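Local coordinates for protein HTP-2 (Caenorhabditis elegans, PDB 4TZM), which binds a closure motif of HTP-3 through its HORMA domain, probably as a step in assembling the meiotic chromosome axis, at residues Val124-Phe129 against His243-Ser248. Numbering follows the deposited sequence.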
loop_
_atom_site.group_PDB
_atom_site.type_symbol
_atom_site.label_atom_id
_atom_site.label_comp_id
_atom_site.label_asym_id
_atom_site.label_seq_id
_atom_site.Cartn_x
_atom_site.Cartn_y
_atom_site.Cartn_z
ATOM N N VAL A 124 -4.834 -5.171 11.363
ATOM C CA VAL A 124 -4.671 -3.985 10.524
ATOM C C VAL A 124 -3.442 -4.070 9.623
ATOM O O VAL A 124 -2.341 -4.358 10.088
ATOM C CB VAL A 124 -4.551 -2.697 11.373
ATOM C CG1 VAL A 124 -4.195 -1.507 10.493
ATOM C CG2 VAL A 124 -5.838 -2.426 12.130
ATOM N N PHE A 125 -3.638 -3.821 8.334
ATOM C CA PHE A 125 -2.526 -3.620 7.415
ATOM C C PHE A 125 -2.503 -2.162 6.971
ATOM O O PHE A 125 -3.391 -1.718 6.242
ATOM C CB PHE A 125 -2.637 -4.554 6.210
ATOM C CG PHE A 125 -2.236 -5.968 6.505
ATOM C CD1 PHE A 125 -3.141 -6.857 7.067
ATOM C CD2 PHE A 125 -0.951 -6.410 6.228
ATOM C CE1 PHE A 125 -2.770 -8.165 7.343
ATOM C CE2 PHE A 125 -0.573 -7.715 6.502
ATOM C CZ PHE A 125 -1.484 -8.595 7.060
ATOM N N SER A 126 -1.493 -1.420 7.418
ATOM C CA SER A 126 -1.458 0.024 7.201
ATOM C C SER A 126 -0.323 0.460 6.283
ATOM O O SER A 126 0.783 -0.083 6.335
ATOM C CB SER A 126 -1.343 0.755 8.539
ATOM O OG SER A 126 -0.154 0.396 9.218
ATOM N N MET A 127 -0.611 1.440 5.435
ATOM C CA MET A 127 0.404 2.046 4.584
ATOM C C MET A 127 0.425 3.560 4.808
ATOM O O MET A 127 -0.480 4.274 4.376
ATOM C CB MET A 127 0.146 1.714 3.109
ATOM C CG MET A 127 1.312 2.050 2.184
ATOM S SD MET A 127 1.110 1.440 0.492
ATOM C CE MET A 127 0.593 -0.247 0.789
ATOM N N LYS A 128 1.458 4.038 5.496
ATOM C CA LYS A 128 1.570 5.454 5.839
ATOM C C LYS A 128 2.538 6.164 4.905
ATOM O O LYS A 128 3.564 5.606 4.520
ATOM C CB LYS A 128 2.020 5.624 7.291
ATOM C CG LYS A 128 1.058 5.038 8.312
ATOM C CD LYS A 128 1.647 5.068 9.714
ATOM C CE LYS A 128 0.673 4.500 10.735
ATOM N NZ LYS A 128 1.223 4.513 12.120
ATOM N N PHE A 129 2.218 7.403 4.553
ATOM C CA PHE A 129 2.954 8.095 3.506
ATOM C C PHE A 129 3.731 9.316 4.005
ATOM O O PHE A 129 3.398 9.917 5.028
ATOM C CB PHE A 129 1.989 8.498 2.382
ATOM C CG PHE A 129 1.420 7.323 1.630
ATOM C CD1 PHE A 129 0.262 6.692 2.064
ATOM C CD2 PHE A 129 2.057 6.837 0.496
ATOM C CE1 PHE A 129 -0.254 5.602 1.377
ATOM C CE2 PHE A 129 1.547 5.751 -0.196
ATOM C CZ PHE A 129 0.392 5.133 0.245
ATOM N N HIS A 243 5.322 3.545 4.396
ATOM C CA HIS A 243 5.692 2.578 5.424
ATOM C C HIS A 243 4.553 1.585 5.656
ATOM O O HIS A 243 3.443 1.978 6.023
ATOM C CB HIS A 243 6.049 3.285 6.727
ATOM C CG HIS A 243 6.582 2.367 7.781
ATOM N ND1 HIS A 243 5.917 2.130 8.964
ATOM C CD2 HIS A 243 7.712 1.622 7.828
ATOM C CE1 HIS A 243 6.620 1.283 9.699
ATOM N NE2 HIS A 243 7.711 0.959 9.030
ATOM N N MET A 244 4.840 0.305 5.435
ATOM C CA MET A 244 3.850 -0.763 5.566
ATOM C C MET A 244 4.004 -1.484 6.910
ATOM O O MET A 244 5.105 -1.896 7.289
ATOM C CB MET A 244 3.983 -1.750 4.397
ATOM C CG MET A 244 2.852 -2.771 4.276
ATOM S SD MET A 244 1.260 -2.057 3.802
ATOM C CE MET A 244 0.206 -3.508 3.821
ATOM N N GLN A 245 2.897 -1.621 7.630
ATOM C CA GLN A 245 2.910 -2.205 8.966
ATOM C C GLN A 245 1.740 -3.161 9.152
ATOM O O GLN A 245 0.730 -3.057 8.461
ATOM C CB GLN A 245 2.855 -1.106 10.030
ATOM C CG GLN A 245 4.130 -0.933 10.830
ATOM C CD GLN A 245 4.145 0.354 11.637
ATOM O OE1 GLN A 245 3.315 1.239 11.429
ATOM N NE2 GLN A 245 5.094 0.465 12.561
ATOM N N CYS A 246 1.880 -4.096 10.085
ATOM C CA CYS A 246 0.796 -5.016 10.396
ATOM C C CYS A 246 0.632 -5.169 11.899
ATOM O O CYS A 246 1.563 -5.568 12.597
ATOM C CB CYS A 246 1.033 -6.386 9.754
ATOM S SG CYS A 246 -0.211 -7.645 10.161
ATOM N N TRP A 247 -0.550 -4.815 12.388
ATOM C CA TRP A 247 -0.967 -5.155 13.741
ATOM C C TRP A 247 -1.924 -6.331 13.632
ATOM O O TRP A 247 -2.747 -6.372 12.717
ATOM C CB TRP A 247 -1.643 -3.972 14.434
ATOM C CG TRP A 247 -0.709 -2.876 14.842
ATOM C CD1 TRP A 247 0.076 -2.842 15.957
ATOM C CD2 TRP A 247 -0.476 -1.643 14.150
ATOM N NE1 TRP A 247 0.790 -1.670 15.999
ATOM C CE2 TRP A 247 0.469 -0.915 14.901
ATOM C CE3 TRP A 247 -0.971 -1.085 12.967
ATOM C CZ2 TRP A 247 0.929 0.342 14.506
ATOM C CZ3 TRP A 247 -0.515 0.164 12.578
ATOM C CH2 TRP A 247 0.425 0.862 13.345
ATOM N N SER A 248 -1.826 -7.293 14.542
ATOM C CA SER A 248 -2.673 -8.475 14.426
ATOM C C SER A 248 -2.877 -9.228 15.736
ATOM O O SER A 248 -1.953 -9.387 16.532
ATOM C CB SER A 248 -2.094 -9.427 13.374
ATOM O OG SER A 248 -3.022 -10.448 13.052
#
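Cys246 meets Phe125 because its SG stands anti to the backbone N (chi1 176°), which carries the sulfur over one face of the Phe125 ring, while Met244, bent at chi2 (68°), turns its CE to the edge of that same ring. The sulfur-aromatic assignment rests on Cys246 SG lying 3.8 Å from the Phe125 ring centroid and 23° off the ring normal; offset toward the rim, SG comes nearest to CZ, at 3.5 Å. Cys246 CB adds a CH-pi contact over the ring. Next along this face, Met127 CE packs 3.6 Å from Met244 SD, and helix 35-56 covers the group through Val49, Phe50 and Val53. With an alanine at Phe125, Cys246 SG would probably lose its aromatic partner and Met244 CE the ring edge it packs against, opening a gap beneath the helix.

The backbones are antiparallel strands 4.7 Å apart at closest approach, and three hydrogen-bonded pairs, Val124 with Trp247, Ser126 with Gln245 and Lys128 with His243, each supply two N-H to O bonds. On the face carrying these three pairs, Val124 CG1 lies 4.1 Å from Trp247 CE3, at the indole edge. The extended Lys128 chain brings NZ into the indole plane, 3.9 Å from Trp247 CH2, an edge approach and therefore no cation-pi geometry.

Strand 123-133 thus pairs with strand 240-248, itself in a hairpin with 228-235, consistent with the C-terminal safety belt of a closed HORMA domain, as in Mad2. Six backbone bonds fix the register; the sulfur, methyl and aromatic contacts filling the side under helix 35-56 are apolar, whereas on the other side Ser126 OG, 3.4 Å from Trp247 CZ3, is buried without a polar partner.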